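Local coordinates for SusD superfamily protein (Bacteroides thetaiotaomicron, PDB 3MCX), which is of unknown function but belongs to the SusD family of outer-membrane proteins, whose members typically bind glycans for uptake, and carries bound zinc, at residues A203-L208 against A225-K230. Residues are numbered along the deposited sequence; the frame is centred on the assembly and turned at random.
Sequences AAQALL and ATDVIK
Gln-205 and Ala-206 meet Asp-227 and Val-228 in the packing of a helical hairpin, helix 201-214 against helix 218-231. The two helices follow each other in the chain, joined by a short turn. The pair is consistent with one of the TPR-like helical hairpins known from SusD proteins. The segments run roughly antiparallel at 141°, with their axes 8.5 Å apart at closest approach. The CA atoms of Ala-206 and Ala-225 are the nearest pair across the segments, 5.8 Å apart; the CB of Ala-225 points away from the other helix. Helix 356-370 lies against this place, with Val-359 touching both alanines.

The apolar part rests on one methyl group. Val-228 CG2 sits 3.6 Å from Gln-205 CB and 3.8 Å from the backbone N of Ala-206. It therefore packs against the helix backbone as well as a side chain. With CG1 anti to the backbone N (chi1 178°), CG2 lies anti to the carbonyl carbon, beside the backbone N, and it is this branch that meets the other helix.

Next to this methyl contact, at the partly exposed side, lies a polar pair. The Gln-205 chain bends at chi2 and turns its amide toward the second helix, while its CB stays on the valine. Its side chain meets that of Asp-227 at about a right angle, with amide and carboxylate planes 72° apart. Asp-227 OD2 also hydrogen-bonds to the hydroxyl of Tyr-201, and OD1 takes a bond from Asn-231 ND2. Both carboxylate oxygens are thus engaged, which should restrict rotation of the group. The bond from Gln-205 NE2 to Asp-227 OD2 is 2.8 Å long and nearly straight; the acceptor lies in the amide plane and offers its anti lone pair.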
ATOM      1  N   ALA A 203       2.924  14.295   2.944  1.00  6.74           N
ATOM      2  CA  ALA A 203       3.024  12.863   2.711  1.00  7.63           C
ATOM      3  C   ALA A 203       3.336  12.118   4.015  1.00  7.61           C
ATOM      4  O   ALA A 203       2.785  11.055   4.296  1.00  7.91           O
ATOM      5  CB  ALA A 203       4.126  12.561   1.687  1.00  8.63           C
ATOM      6  N   ALA A 204       4.289  12.643   4.769  1.00  7.90           N
ATOM      7  CA  ALA A 204       4.685  11.998   6.012  1.00  7.57           C
ATOM      8  C   ALA A 204       3.558  11.963   7.062  1.00  7.65           C
ATOM      9  O   ALA A 204       3.348  10.941   7.714  1.00  7.81           O
ATOM     10  CB  ALA A 204       5.975  12.649   6.600  1.00  7.55           C
ATOM     11  N   GLN A 205       2.815  13.047   7.206  1.00  7.33           N
ATOM     12  CA  GLN A 205       1.672  13.032   8.116  1.00  7.69           C
ATOM     13  C   GLN A 205       0.592  12.088   7.594  1.00  7.90           C
ATOM     14  O   GLN A 205      -0.028  11.394   8.396  1.00  8.53           O
ATOM     15  CB  GLN A 205       1.108  14.447   8.321  1.00  7.94           C
ATOM     16  CG  GLN A 205       1.870  15.298   9.310  1.00  8.33           C
ATOM     17  CD  GLN A 205       1.587  14.868  10.756  1.00  9.66           C
ATOM     18  OE1 GLN A 205       1.972  13.783  11.174  1.00 10.32           O
ATOM     19  NE2 GLN A 205       0.888  15.707  11.497  1.00  8.68           N
ATOM     20  N   ALA A 206       0.376  12.047   6.281  1.00  8.24           N
ATOM     21  CA  ALA A 206      -0.582  11.114   5.677  1.00  7.68           C
ATOM     22  C   ALA A 206      -0.174   9.679   5.997  1.00  7.95           C
ATOM     23  O   ALA A 206      -0.993   8.869   6.445  1.00  7.43           O
ATOM     24  CB  ALA A 206      -0.657  11.325   4.146  1.00  8.48           C
ATOM     25  N   LEU A 207       1.103   9.362   5.809  1.00  7.34           N
ATOM     26  CA  LEU A 207       1.572   8.009   6.117  1.00  7.62           C
ATOM     27  C   LEU A 207       1.453   7.705   7.614  1.00  7.31           C
ATOM     28  O   LEU A 207       1.058   6.587   8.003  1.00  7.18           O
ATOM     29  CB  LEU A 207       3.025   7.813   5.677  1.00  7.02           C
ATOM     30  CG  LEU A 207       3.228   7.801   4.162  1.00  8.29           C
ATOM     31  CD1 LEU A 207       4.745   7.942   3.861  1.00  8.62           C
ATOM     32  CD2 LEU A 207       2.565   6.536   3.516  1.00  8.89           C
ATOM     33  N   LEU A 208       1.753   8.683   8.466  1.00  6.88           N
ATOM     34  CA  LEU A 208       1.539   8.492   9.893  1.00  7.19           C
ATOM     35  C   LEU A 208       0.071   8.201  10.216  1.00  7.31           C
ATOM     36  O   LEU A 208      -0.211   7.398  11.103  1.00  7.69           O
ATOM     37  CB  LEU A 208       2.054   9.692  10.695  1.00  7.01           C
ATOM     38  CG  LEU A 208       3.551   9.642  11.046  1.00  5.29           C
ATOM     39  CD1 LEU A 208       4.041  11.069  11.463  1.00  5.62           C
ATOM     40  CD2 LEU A 208       3.799   8.621  12.164  1.00  8.29           C
ATOM     41  N   ALA A 225      -4.155  12.883  10.229  1.00  7.12           N
ATOM     42  CA  ALA A 225      -4.985  13.001   9.026  1.00  6.63           C
ATOM     43  C   ALA A 225      -5.572  14.401   8.942  1.00  7.04           C
ATOM     44  O   ALA A 225      -5.550  15.016   7.892  1.00  7.11           O
ATOM     45  CB  ALA A 225      -6.096  11.931   9.011  1.00  7.17           C
ATOM     46  N   THR A 226      -6.096  14.928  10.047  1.00  6.72           N
ATOM     47  CA  THR A 226      -6.713  16.268  10.000  1.00  7.32           C
ATOM     48  C   THR A 226      -5.704  17.389   9.811  1.00  7.17           C
ATOM     49  O   THR A 226      -6.046  18.441   9.269  1.00  7.64           O
ATOM     50  CB  THR A 226      -7.662  16.556  11.193  1.00  7.46           C
ATOM     51  OG1 THR A 226      -6.971  16.403  12.432  1.00  8.90           O
ATOM     52  CG2 THR A 226      -8.899  15.648  11.156  1.00  9.93           C
ATOM     53  N   ASP A 227      -4.467  17.192  10.248  1.00  7.31           N
ATOM     54  CA  ASP A 227      -3.417  18.148   9.911  1.00  7.32           C
ATOM     55  C   ASP A 227      -3.341  18.280   8.388  1.00  6.32           C
ATOM     56  O   ASP A 227      -3.421  19.404   7.873  1.00  6.26           O
ATOM     57  CB  ASP A 227      -2.083  17.691  10.494  1.00  7.75           C
ATOM     58  CG  ASP A 227      -0.950  18.702  10.328  1.00  8.57           C
ATOM     59  OD1 ASP A 227      -1.166  19.873   9.984  1.00 10.20           O
ATOM     60  OD2 ASP A 227       0.191  18.286  10.586  1.00  9.16           O
ATOM     61  N   VAL A 228      -3.277  17.156   7.680  1.00  6.17           N
ATOM     62  CA  VAL A 228      -3.226  17.203   6.209  1.00  6.86           C
ATOM     63  C   VAL A 228      -4.482  17.864   5.623  1.00  7.18           C
ATOM     64  O   VAL A 228      -4.401  18.747   4.768  1.00  8.37           O
ATOM     65  CB  VAL A 228      -3.024  15.810   5.605  1.00  6.90           C
ATOM     66  CG1 VAL A 228      -3.029  15.899   4.047  1.00  6.98           C
ATOM     67  CG2 VAL A 228      -1.715  15.175   6.161  1.00  7.40           C
ATOM     68  N   ILE A 229      -5.653  17.424   6.084  1.00  7.62           N
ATOM     69  CA  ILE A 229      -6.934  17.887   5.551  1.00  7.35           C
ATOM     70  C   ILE A 229      -7.105  19.383   5.754  1.00  6.82           C
ATOM     71  O   ILE A 229      -7.462  20.103   4.811  1.00  8.02           O
ATOM     72  CB  ILE A 229      -8.081  17.137   6.219  1.00  6.69           C
ATOM     73  CG1 ILE A 229      -8.085  15.673   5.802  1.00  7.84           C
ATOM     74  CG2 ILE A 229      -9.474  17.799   5.879  1.00  6.38           C
ATOM     75  CD1 ILE A 229      -8.958  14.786   6.706  1.00  8.25           C
ATOM     76  N   LYS A 230      -6.832  19.855   6.971  1.00  7.21           N
ATOM     77  CA  LYS A 230      -7.115  21.245   7.353  0.50  7.22           C
ATOM     78  C   LYS A 230      -6.029  22.237   6.952  1.00  7.62           C
ATOM     79  O   LYS A 230      -6.324  23.403   6.688  1.00  7.64           O
ATOM     80  CB  LYS A 230      -7.317  21.361   8.873  0.50  7.45           C
ATOM     81  CG  LYS A 230      -8.596  20.715   9.404  0.50  7.28           C
ATOM     82  CD  LYS A 230      -8.524  20.484  10.919  0.50  6.91           C
ATOM     83  CE  LYS A 230      -9.815  19.904  11.496  0.50  6.31           C
ATOM     84  NZ  LYS A 230     -11.027  20.726  11.192  0.50  4.78           N
TER